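Local structure of aldehyde dehydrogenase family protein (Pseudomonas syringae pv. tomato, 6X9L) at residues Q343-N347 with G359-R363; L304-E308 with F378-D382; A106-R112 with P323-V329; A348-A354 with S384-A388. The protein catalyses, as a long-chain aliphatic aldehyde dehydrogenase, the NAD-dependent oxidation of aldehydes such as octanal, probably to the carboxylic acids. The protein carries 1 engineered substitution. All coordinates share one frame; numbering follows the deposited sequence.

Contact 1 (Q343-N347 with G359-R363); sequences QAMIN and GGPGR
G360 meets the helix through its backbone: I346 lays CG2 over this peptide and brings CD1 to 3.8 Å from G360 O. At the backbone angles of G360 (phi strongly positive, psi near 180°) a CB would run into the preceding carbonyl O, so glycine suits the position. At P361 the ring takes over. Its CD lies 4.2 Å from I346 CG2, while CB and CG are each 3.6 Å from N347 OD1, so the pyrrolidine spans one apolar and one polar side chain a single residue apart on the helix. The helix here is part of 336-351, and the loop leaves strand 355-358, an outermost strand of the seven-stranded sheet, on its way to antiparallel neighbour 376-379; helix and loop thus meet at the edge of the sheet of the α/β catalytic domain. At G362 the polar link is made. G362 N donates to Q343 OE1 at 2.7 Å, with a bent N-H...O angle of 139° and the donor tilted 15° from the amide carbonyl plane. The bend at chi2 (58°) turns the amide of Q343 so that OE1 faces the loop. A water 2.7 Å from both Q343 OE1 and G362 O can link the two, though it has more acceptors in reach than protons to give.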
loop_
_atom_site.group_PDB
_atom_site.type_symbol
_atom_site.label_atom_id
_atom_site.label_comp_id
_atom_site.label_asym_id
_atom_site.label_seq_id
_atom_site.Cartn_x
_atom_site.Cartn_y
_atom_site.Cartn_z
ATOM N N GLN A 343 -33.260 1.364 -7.215
ATOM C CA GLN A 343 -34.487 0.910 -7.861
ATOM C C GLN A 343 -34.211 -0.200 -8.869
ATOM O O GLN A 343 -34.984 -1.160 -8.982
ATOM C CB GLN A 343 -35.165 2.102 -8.531
ATOM C CG GLN A 343 -36.621 2.274 -8.166
ATOM C CD GLN A 343 -36.867 2.437 -6.691
ATOM O OE1 GLN A 343 -37.921 2.060 -6.197
ATOM N NE2 GLN A 343 -35.907 3.000 -5.978
ATOM N N ALA A 344 -33.108 -0.094 -9.609
ATOM C CA ALA A 344 -32.779 -1.143 -10.567
ATOM C C ALA A 344 -32.398 -2.435 -9.856
ATOM O O ALA A 344 -32.737 -3.531 -10.319
ATOM C CB ALA A 344 -31.648 -0.682 -11.483
ATOM N N MET A 345 -31.691 -2.322 -8.731
ATOM C CA MET A 345 -31.297 -3.506 -7.977
ATOM C C MET A 345 -32.508 -4.218 -7.390
ATOM O O MET A 345 -32.545 -5.454 -7.351
ATOM C CB MET A 345 -30.309 -3.123 -6.873
ATOM C CG MET A 345 -28.913 -2.765 -7.385
ATOM S SD MET A 345 -28.387 -3.852 -8.725
ATOM C CE MET A 345 -27.916 -5.360 -7.891
ATOM N N ILE A 346 -33.494 -3.456 -6.902
ATOM C CA ILE A 346 -34.717 -4.065 -6.389
ATOM C C ILE A 346 -35.424 -4.832 -7.496
ATOM O O ILE A 346 -35.792 -6.002 -7.333
ATOM C CB ILE A 346 -35.639 -2.997 -5.778
ATOM C CG1 ILE A 346 -34.961 -2.285 -4.619
ATOM C CG2 ILE A 346 -36.894 -3.620 -5.279
ATOM C CD1 ILE A 346 -35.779 -1.099 -4.126
ATOM N N ASN A 347 -35.623 -4.183 -8.646
ATOM C CA ASN A 347 -36.266 -4.861 -9.760
ATOM C C ASN A 347 -35.467 -6.084 -10.214
ATOM O O ASN A 347 -36.055 -7.094 -10.620
ATOM C CB ASN A 347 -36.479 -3.871 -10.905
ATOM C CG ASN A 347 -37.548 -2.825 -10.588
ATOM O OD1 ASN A 347 -38.653 -3.152 -10.139
ATOM N ND2 ASN A 347 -37.221 -1.564 -10.823
ATOM N N GLY A 359 -41.256 -4.275 1.400
ATOM C CA GLY A 359 -40.664 -3.277 0.526
ATOM C C GLY A 359 -41.074 -3.536 -0.914
ATOM O O GLY A 359 -42.099 -4.148 -1.185
ATOM N N GLY A 360 -40.236 -3.092 -1.844
ATOM C CA GLY A 360 -40.532 -3.202 -3.254
ATOM C C GLY A 360 -40.093 -1.952 -3.986
ATOM O O GLY A 360 -39.486 -1.055 -3.393
ATOM N N PRO A 361 -40.379 -1.858 -5.281
ATOM C CA PRO A 361 -40.000 -0.660 -6.037
ATOM C C PRO A 361 -41.013 0.468 -5.867
ATOM O O PRO A 361 -42.109 0.300 -5.324
ATOM C CB PRO A 361 -39.963 -1.156 -7.490
ATOM C CG PRO A 361 -40.945 -2.233 -7.541
ATOM C CD PRO A 361 -40.909 -2.909 -6.170
ATOM N N GLY A 362 -40.622 1.634 -6.346
ATOM C CA GLY A 362 -41.496 2.790 -6.288
ATOM C C GLY A 362 -41.139 3.742 -5.162
ATOM O O GLY A 362 -40.622 3.350 -4.108
ATOM N N ARG A 363 -41.413 5.022 -5.386
ATOM C CA ARG A 363 -41.320 5.987 -4.301
ATOM C C ARG A 363 -42.229 5.582 -3.143
ATOM O O ARG A 363 -43.293 4.990 -3.335
ATOM C CB ARG A 363 -41.679 7.385 -4.803
ATOM C CG ARG A 363 -40.451 8.131 -5.288
ATOM C CD ARG A 363 -40.753 9.248 -6.250
ATOM N NE ARG A 363 -39.697 9.358 -7.256
ATOM C CZ ARG A 363 -38.945 10.434 -7.455
ATOM N NH1 ARG A 363 -39.128 11.522 -6.725
ATOM N NH2 ARG A 363 -38.016 10.423 -8.397
HETATM O O HOH W 1 -38.546 1.673 -3.585
#

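Contact 2 (L304-E308 with F378-D382); sequences LAEVE and FSEVD
L304, in the opening turn of helix 304-316, extends its branched end over S379 and E380. Its CD1 lies 3.5 Å from S379 OG, and CD2 is 4.0 Å from E380 CG, the two side chains crossing at about a right angle. CG stands opposite the backbone N (chi1 -172°), which carries both methyls toward strand 376-379. One turn on, E308 comes in from the same face of the helix, its peptide N bonded back to L304 O. The side chain is extended beyond CG, and it delivers its carboxylate to S379. There S379 OG is modelled 2.3 Å from E308 OE2, too short to be taken literally; a hydrogen bond from the serine is indicated, but its geometry is doubtful. S379 turns its hydroxyl to the helix, whereas F378, one residue earlier, faces helix 386-389; this alternation of a strand puts a helix on each side of the sheet of the α/β catalytic domain. The other oxygen, E308 OE1, forms a salt bridge with K355 of the adjacent strand. E380 brings a second carboxylate near, its OE2 roughly 4.5 Å from the uncertainly placed E308 OE2. Such proximity might raise the proton affinity of the buried E308 somewhat, an effect the K355 salt bridge would probably offset.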
loop_
_atom_site.group_PDB
_atom_site.type_symbol
_atom_site.label_atom_id
_atom_site.label_comp_id
_atom_site.label_asym_id
_atom_site.label_seq_id
_atom_site.Cartn_x
_atom_site.Cartn_y
_atom_site.Cartn_z
ATOM N N LEU A 304 -35.546 -19.552 9.202
ATOM C CA LEU A 304 -35.739 -18.490 8.217
ATOM C C LEU A 304 -37.124 -17.851 8.332
ATOM O O LEU A 304 -37.249 -16.621 8.334
ATOM C CB LEU A 304 -35.502 -19.039 6.808
ATOM C CG LEU A 304 -35.467 -18.089 5.603
ATOM C CD1 LEU A 304 -34.299 -17.104 5.661
ATOM C CD2 LEU A 304 -35.425 -18.894 4.308
ATOM N N ALA A 305 -38.181 -18.664 8.414
ATOM C CA ALA A 305 -39.527 -18.091 8.461
ATOM C C ALA A 305 -39.711 -17.180 9.670
ATOM O O ALA A 305 -40.422 -16.172 9.587
ATOM C CB ALA A 305 -40.587 -19.195 8.462
ATOM N N GLU A 306 -39.077 -17.509 10.795
ATOM C CA GLU A 306 -39.161 -16.632 11.955
ATOM C C GLU A 306 -38.436 -15.309 11.709
ATOM O O GLU A 306 -38.962 -14.236 12.032
ATOM C CB GLU A 306 -38.599 -17.333 13.188
ATOM C CG GLU A 306 -38.884 -16.583 14.471
ATOM C CD GLU A 306 -38.312 -17.257 15.705
ATOM O OE1 GLU A 306 -37.845 -16.514 16.596
ATOM O OE2 GLU A 306 -38.334 -18.512 15.795
ATOM N N VAL A 307 -37.225 -15.359 11.139
ATOM C CA VAL A 307 -36.476 -14.119 10.930
ATOM C C VAL A 307 -37.127 -13.285 9.832
ATOM O O VAL A 307 -37.148 -12.052 9.913
ATOM C CB VAL A 307 -34.980 -14.390 10.638
ATOM C CG1 VAL A 307 -34.578 -15.817 11.016
ATOM C CG2 VAL A 307 -34.628 -14.080 9.204
ATOM N N GLU A 308 -37.676 -13.936 8.799
ATOM C CA GLU A 308 -38.455 -13.207 7.801
ATOM C C GLU A 308 -39.528 -12.356 8.472
ATOM O O GLU A 308 -39.563 -11.131 8.304
ATOM C CB GLU A 308 -39.087 -14.170 6.798
ATOM C CG GLU A 308 -38.157 -14.659 5.708
ATOM C CD GLU A 308 -38.847 -15.649 4.779
ATOM O OE1 GLU A 308 -40.048 -15.932 5.002
ATOM O OE2 GLU A 308 -38.205 -16.140 3.829
ATOM N N PHE A 378 -35.458 -9.052 1.015
ATOM C CA PHE A 378 -35.558 -10.262 0.224
ATOM C C PHE A 378 -35.174 -11.469 1.070
ATOM O O PHE A 378 -34.272 -11.397 1.912
ATOM C CB PHE A 378 -34.642 -10.196 -1.005
ATOM C CG PHE A 378 -35.113 -9.257 -2.053
ATOM C CD1 PHE A 378 -36.259 -9.538 -2.778
ATOM C CD2 PHE A 378 -34.418 -8.087 -2.325
ATOM C CE1 PHE A 378 -36.705 -8.664 -3.757
ATOM C CE2 PHE A 378 -34.865 -7.215 -3.308
ATOM C CZ PHE A 378 -36.013 -7.501 -4.018
ATOM N N SER A 379 -35.838 -12.592 0.818
ATOM C CA SER A 379 -35.504 -13.832 1.504
ATOM C C SER A 379 -35.407 -14.956 0.483
ATOM O O SER A 379 -35.615 -14.753 -0.717
ATOM C CB SER A 379 -36.535 -14.168 2.588
ATOM O OG SER A 379 -36.084 -15.262 3.351
ATOM N N GLU A 380 -35.027 -16.134 0.975
ATOM C CA GLU A 380 -34.804 -17.331 0.123
ATOM C C GLU A 380 -33.831 -16.914 -0.967
ATOM O O GLU A 380 -34.033 -17.266 -2.116
ATOM C CB GLU A 380 -36.102 -17.906 -0.437
ATOM C CG GLU A 380 -36.832 -18.797 0.539
ATOM C CD GLU A 380 -38.276 -19.083 0.192
ATOM O OE1 GLU A 380 -38.679 -18.784 -0.945
ATOM O OE2 GLU A 380 -38.992 -19.585 1.066
ATOM N N VAL A 381 -32.826 -16.160 -0.562
ATOM C CA VAL A 381 -31.820 -15.573 -1.478
ATOM C C VAL A 381 -30.671 -16.547 -1.694
ATOM O O VAL A 381 -30.134 -17.085 -0.746
ATOM C CB VAL A 381 -31.331 -14.224 -0.929
ATOM C CG1 VAL A 381 -30.010 -13.796 -1.532
ATOM C CG2 VAL A 381 -32.368 -13.151 -1.130
ATOM N N ASP A 382 -30.336 -16.740 -2.952
ATOM C CA ASP A 382 -29.197 -17.597 -3.319
ATOM C C ASP A 382 -27.965 -16.716 -3.424
ATOM O O ASP A 382 -28.061 -15.664 -4.037
ATOM C CB ASP A 382 -29.426 -18.208 -4.687
ATOM C CG ASP A 382 -28.520 -19.391 -4.864
ATOM O OD1 ASP A 382 -28.825 -20.423 -4.288
ATOM O OD2 ASP A 382 -27.497 -19.241 -5.518
#

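Contact 3 (A106-R112 with P323-V329); sequences AAISSAR and PQLEHTV
The guanidinium of R112 meets the carboxylate of E326 obliquely, with the two planes 72° apart and the side chains crossing at about a right angle. One face of the guanidinium is covered by I108 CG1, 3.6 Å above the plane and over its centre. R112 NH1 lies 3.2 Å from E326 OE2, a salt bridge whose hydrogen bond is weak; the stronger partner is E94, which takes R112 NE, so E326 adds a second carboxylate to a group already held. I108 can roof the arginine because its CG1 runs opposite the backbone N (chi1 -173°), while CG2 turns to the loop, nearest P323 O and also 3.9 Å from L325 O.

Two hydrogen bonds hold the loop to the helix start. I108 N donates to P323 O at 3.0 Å with an N-H...O angle of 156°, and S109 OG donates to E326 O at 3.0 Å; each donor lies in the carbonyl plane on a lone pair. Van der Waals contacts accompany these bonds: A107 CB touches V329 O (3.6 Å), and P323 CB is 3.8 Å from A107 CA, which brings the two backbones close.

A107 is the N-cap of helix 108-115, and the amide of the next residue, I108, is taken by P323 O from the loop. S109 grips the type I turn L325-T328 at E326. The arrangement is a helix N terminus docked on a beta-turn loop between helices 304-316 and 336-351, with A106 about 9 Å, side chain to side chain, from the NAD-binding W158.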
loop_
_atom_site.group_PDB
_atom_site.type_symbol
_atom_site.label_atom_id
_atom_site.label_comp_id
_atom_site.label_asym_id
_atom_site.label_seq_id
_atom_site.Cartn_x
_atom_site.Cartn_y
_atom_site.Cartn_z
ATOM N N ALA A 106 -29.840 13.209 4.915
ATOM C CA ALA A 106 -29.800 12.525 6.207
ATOM C C ALA A 106 -30.847 13.094 7.159
ATOM O O ALA A 106 -30.892 14.305 7.396
ATOM C CB ALA A 106 -28.415 12.658 6.839
ATOM N N ALA A 107 -31.681 12.213 7.710
ATOM C CA ALA A 107 -32.613 12.613 8.757
ATOM C C ALA A 107 -31.910 13.504 9.779
ATOM O O ALA A 107 -30.878 13.123 10.338
ATOM C CB ALA A 107 -33.199 11.375 9.439
ATOM N N ILE A 108 -32.455 14.707 9.998
ATOM C CA ILE A 108 -31.781 15.676 10.861
ATOM C C ILE A 108 -31.407 15.048 12.192
ATOM O O ILE A 108 -30.355 15.354 12.762
ATOM C CB ILE A 108 -32.655 16.923 11.074
ATOM C CG1 ILE A 108 -31.850 17.981 11.821
ATOM C CG2 ILE A 108 -33.897 16.571 11.886
ATOM C CD1 ILE A 108 -30.701 18.553 11.015
ATOM N N SER A 109 -32.275 14.187 12.721
ATOM C CA SER A 109 -31.963 13.463 13.944
ATOM C C SER A 109 -30.681 12.661 13.793
ATOM O O SER A 109 -29.833 12.649 14.689
ATOM C CB SER A 109 -33.122 12.539 14.291
ATOM O OG SER A 109 -33.646 12.854 15.558
ATOM N N SER A 110 -30.543 11.966 12.666
ATOM C CA SER A 110 -29.336 11.212 12.345
ATOM C C SER A 110 -28.121 12.117 12.196
ATOM O O SER A 110 -26.995 11.703 12.492
ATOM C CB SER A 110 -29.549 10.448 11.044
ATOM O OG SER A 110 -29.412 9.077 11.274
ATOM N N ALA A 111 -28.320 13.329 11.669
ATOM C CA ALA A 111 -27.176 14.195 11.415
ATOM C C ALA A 111 -26.604 14.741 12.713
ATOM O O ALA A 111 -25.383 14.867 12.848
ATOM C CB ALA A 111 -27.574 15.329 10.470
ATOM N N ARG A 112 -27.469 15.002 13.692
ATOM C CA ARG A 112 -27.019 15.505 14.982
ATOM C C ARG A 112 -26.381 14.405 15.820
ATOM O O ARG A 112 -25.363 14.636 16.487
ATOM C CB ARG A 112 -28.196 16.122 15.735
ATOM C CG ARG A 112 -28.803 17.353 15.062
ATOM C CD ARG A 112 -30.131 17.702 15.675
ATOM N NE ARG A 112 -30.607 19.018 15.269
ATOM C CZ ARG A 112 -31.897 19.348 15.180
ATOM N NH1 ARG A 112 -32.831 18.449 15.452
ATOM N NH2 ARG A 112 -32.259 20.571 14.805
ATOM N N PRO A 323 -36.695 14.809 6.258
ATOM C CA PRO A 323 -35.560 14.889 7.192
ATOM C C PRO A 323 -35.628 16.089 8.127
ATOM O O PRO A 323 -34.893 16.129 9.121
ATOM C CB PRO A 323 -34.339 14.978 6.268
ATOM C CG PRO A 323 -34.858 14.796 4.868
ATOM C CD PRO A 323 -36.304 15.131 4.878
ATOM N N GLN A 324 -36.481 17.071 7.842
ATOM C CA GLN A 324 -36.591 18.231 8.719
ATOM C C GLN A 324 -37.315 17.925 10.021
ATOM O O GLN A 324 -37.276 18.750 10.938
ATOM C CB GLN A 324 -37.301 19.376 7.984
ATOM C CG GLN A 324 -36.440 20.014 6.902
ATOM C CD GLN A 324 -37.218 20.936 5.968
ATOM O OE1 GLN A 324 -36.752 22.028 5.627
ATOM N NE2 GLN A 324 -38.396 20.490 5.531
ATOM N N LEU A 325 -37.959 16.768 10.125
ATOM C CA LEU A 325 -38.731 16.390 11.302
ATOM C C LEU A 325 -37.877 15.533 12.222
ATOM O O LEU A 325 -37.233 14.591 11.765
ATOM C CB LEU A 325 -39.996 15.631 10.899
ATOM C CG LEU A 325 -40.937 16.305 9.904
ATOM C CD1 LEU A 325 -42.172 15.446 9.716
ATOM C CD2 LEU A 325 -41.323 17.672 10.425
ATOM N N GLU A 326 -37.897 15.846 13.519
ATOM C CA GLU A 326 -37.054 15.127 14.474
ATOM C C GLU A 326 -37.457 13.666 14.621
ATOM O O GLU A 326 -36.643 12.835 15.038
ATOM C CB GLU A 326 -37.105 15.810 15.833
ATOM C CG GLU A 326 -36.703 17.260 15.787
ATOM C CD GLU A 326 -36.139 17.743 17.111
ATOM O OE1 GLU A 326 -36.337 17.050 18.143
ATOM O OE2 GLU A 326 -35.488 18.812 17.114
ATOM N N HIS A 327 -38.701 13.333 14.315
ATOM C CA HIS A 327 -39.161 11.963 14.464
ATOM C C HIS A 327 -38.987 11.137 13.185
ATOM O O HIS A 327 -39.302 9.942 13.189
ATOM C CB HIS A 327 -40.625 11.951 14.922
ATOM C CG HIS A 327 -41.567 12.465 13.887
ATOM N ND1 HIS A 327 -42.089 11.657 12.898
ATOM C CD2 HIS A 327 -42.050 13.708 13.655
ATOM C CE1 HIS A 327 -42.873 12.376 12.115
ATOM N NE2 HIS A 327 -42.867 13.624 12.552
ATOM N N THR A 328 -38.485 11.729 12.103
ATOM C CA THR A 328 -38.130 10.936 10.930
ATOM C C THR A 328 -36.901 10.082 11.239
ATOM O O THR A 328 -35.930 10.549 11.843
ATOM C CB THR A 328 -37.850 11.837 9.714
ATOM O OG1 THR A 328 -39.033 12.541 9.337
ATOM C CG2 THR A 328 -37.367 11.018 8.526
ATOM N N VAL A 329 -36.947 8.823 10.828
ATOM C CA VAL A 329 -35.849 7.895 11.063
ATOM C C VAL A 329 -34.957 7.776 9.840
ATOM O O VAL A 329 -33.740 7.899 9.937
ATOM C CB VAL A 329 -36.397 6.518 11.510
ATOM C CG1 VAL A 329 -35.257 5.532 11.773
ATOM C CG2 VAL A 329 -37.273 6.686 12.759
#

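Contact 4 (A348-A354 with S384-A388); sequences AGICEGA and SMRIA
E352 and I387 form the close-fitting part of this contact, with G349 against I387. The E352 carboxylate receives two successive amides at the start of helix 386-389: R386 N donates to OE1 at 2.8 Å, and I387 N donates to OE2 at 3.0 Å in a nearly straight bond (172°). OE2 uses its syn lone pair; the donor to OE1 is also on the syn side but 20° out of the carboxylate plane. Placing CG between the backbone N and the carbonyl carbon (chi1 64°) points the extended chain straight at these amides. Alongside, I387 CG2 approaches G349 CA to 3.6 Å. A354 CB lies 3.9 Å from I387 CD1 and 4.0 Å from M385 SD, so an apolar patch adjoins the paired bonds.

A Schellman motif, with A354 N bonded to G349 O and G353 N to I350 O, ends helix 336-351 and turns the chain so that A354 can join that patch. The outer side is sparser. There the exposed R386 brings NH1 to 3.7 Å from A348 CB, an oblique contact without a polar bond, and its NE pairs with E390.

Both carboxylate oxygens of E352 are thus engaged by backbone N-H groups; at the start of this short helix they would stabilise negative charge and probably lower the residue's proton affinity.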
loop_
_atom_site.group_PDB
_atom_site.type_symbol
_atom_site.label_atom_id
_atom_site.label_comp_id
_atom_site.label_asym_id
_atom_site.label_seq_id
_atom_site.Cartn_x
_atom_site.Cartn_y
_atom_site.Cartn_z
ATOM N N ALA A 348 -34.136 -6.028 -10.149
ATOM C CA ALA A 348 -33.341 -7.192 -10.520
ATOM C C ALA A 348 -33.616 -8.357 -9.580
ATOM O O ALA A 348 -33.723 -9.509 -10.023
ATOM C CB ALA A 348 -31.850 -6.842 -10.518
ATOM N N GLY A 349 -33.742 -8.075 -8.282
ATOM C CA GLY A 349 -34.014 -9.135 -7.324
ATOM C C GLY A 349 -35.365 -9.788 -7.540
ATOM O O GLY A 349 -35.486 -11.016 -7.502
ATOM N N ILE A 350 -36.402 -8.975 -7.752
ATOM C CA ILE A 350 -37.699 -9.509 -8.160
ATOM C C ILE A 350 -37.537 -10.430 -9.364
ATOM O O ILE A 350 -38.053 -11.549 -9.383
ATOM C CB ILE A 350 -38.678 -8.366 -8.478
ATOM C CG1 ILE A 350 -38.704 -7.312 -7.360
ATOM C CG2 ILE A 350 -40.054 -8.928 -8.760
ATOM C CD1 ILE A 350 -39.616 -7.642 -6.220
ATOM N N CYS A 351 -36.810 -9.969 -10.390
ATOM C CA CYS A 351 -36.785 -10.696 -11.658
ATOM C C CYS A 351 -35.980 -11.979 -11.577
ATOM O O CYS A 351 -36.185 -12.868 -12.408
ATOM C CB CYS A 351 -36.224 -9.819 -12.785
ATOM S SG CYS A 351 -37.457 -8.805 -13.652
ATOM N N GLU A 352 -35.057 -12.089 -10.623
ATOM C CA GLU A 352 -34.266 -13.297 -10.470
ATOM C C GLU A 352 -34.888 -14.250 -9.463
ATOM O O GLU A 352 -34.277 -15.261 -9.113
ATOM C CB GLU A 352 -32.811 -12.952 -10.103
ATOM C CG GLU A 352 -32.553 -12.250 -8.782
ATOM C CD GLU A 352 -31.104 -11.731 -8.667
ATOM O OE1 GLU A 352 -30.221 -12.169 -9.445
ATOM O OE2 GLU A 352 -30.842 -10.872 -7.794
ATOM N N GLY A 353 -36.100 -13.963 -9.010
ATOM C CA GLY A 353 -36.867 -14.931 -8.270
ATOM C C GLY A 353 -36.714 -14.901 -6.773
ATOM O O GLY A 353 -37.201 -15.822 -6.104
ATOM N N ALA A 354 -36.063 -13.885 -6.216
ATOM C CA ALA A 354 -36.002 -13.784 -4.769
ATOM C C ALA A 354 -37.409 -13.612 -4.208
ATOM O O ALA A 354 -38.346 -13.236 -4.917
ATOM C CB ALA A 354 -35.114 -12.617 -4.356
ATOM N N SER A 384 -25.562 -16.779 -5.530
ATOM C CA SER A 384 -25.352 -16.433 -6.943
ATOM C C SER A 384 -26.257 -15.287 -7.389
ATOM O O SER A 384 -26.081 -14.849 -8.508
ATOM C CB SER A 384 -25.625 -17.620 -7.773
ATOM O OG SER A 384 -26.977 -17.984 -7.648
ATOM N N MET A 385 -27.234 -14.856 -6.600
ATOM C CA MET A 385 -28.082 -13.809 -7.146
ATOM C C MET A 385 -27.333 -12.478 -7.227
ATOM O O MET A 385 -26.393 -12.214 -6.464
ATOM C CB MET A 385 -29.348 -13.658 -6.306
ATOM C CG MET A 385 -30.206 -14.886 -6.300
ATOM S SD MET A 385 -31.794 -14.599 -5.508
ATOM C CE MET A 385 -32.641 -16.136 -5.894
ATOM N N ARG A 386 -27.759 -11.640 -8.183
ATOM C CA ARG A 386 -27.193 -10.301 -8.312
ATOM C C ARG A 386 -27.320 -9.519 -7.011
ATOM O O ARG A 386 -26.355 -8.897 -6.548
ATOM C CB ARG A 386 -27.875 -9.546 -9.454
ATOM C CG ARG A 386 -27.307 -9.830 -10.831
ATOM C CD ARG A 386 -27.706 -8.754 -11.817
ATOM N NE ARG A 386 -27.171 -7.450 -11.439
ATOM C CZ ARG A 386 -27.713 -6.289 -11.805
ATOM N NH1 ARG A 386 -28.806 -6.283 -12.549
ATOM N NH2 ARG A 386 -27.172 -5.137 -11.417
ATOM N N ILE A 387 -28.511 -9.524 -6.409
ATOM C CA ILE A 387 -28.697 -8.771 -5.178
ATOM C C ILE A 387 -27.839 -9.303 -4.027
ATOM O O ILE A 387 -27.650 -8.595 -3.032
ATOM C CB ILE A 387 -30.185 -8.759 -4.789
ATOM C CG1 ILE A 387 -30.726 -10.182 -4.680
ATOM C CG2 ILE A 387 -30.998 -7.963 -5.798
ATOM C CD1 ILE A 387 -32.080 -10.244 -4.010
ATOM N N ALA A 388 -27.309 -10.528 -4.128
ATOM C CA ALA A 388 -26.428 -11.051 -3.090
ATOM C C ALA A 388 -24.963 -10.724 -3.340
ATOM O O ALA A 388 -24.198 -10.569 -2.379
ATOM C CB ALA A 388 -26.587 -12.572 -2.960
#

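How the contacts relate
From the N terminus, contact 3 opens first, at 106-112, and closes a loop of 210 intervening residues at 323-329, tying helix 108-115 to the loop between helices 304-316 and 336-351. Contact 2 opens inside it, at 304-308, and closes beyond it, so these two cross. Contact 1 is nested within contact 2. Contact 4 opens on helix 336-351 directly after the first segment of contact 1 and closes last, at 384-388, crossing contacts 1 and 2. Contact 3 touches none of the others; nearest atoms are about 12 Å from contact 1. The others touch one another: F378 of strand 376-379 packs on I346 and A354, and M345 meets R386 and I387.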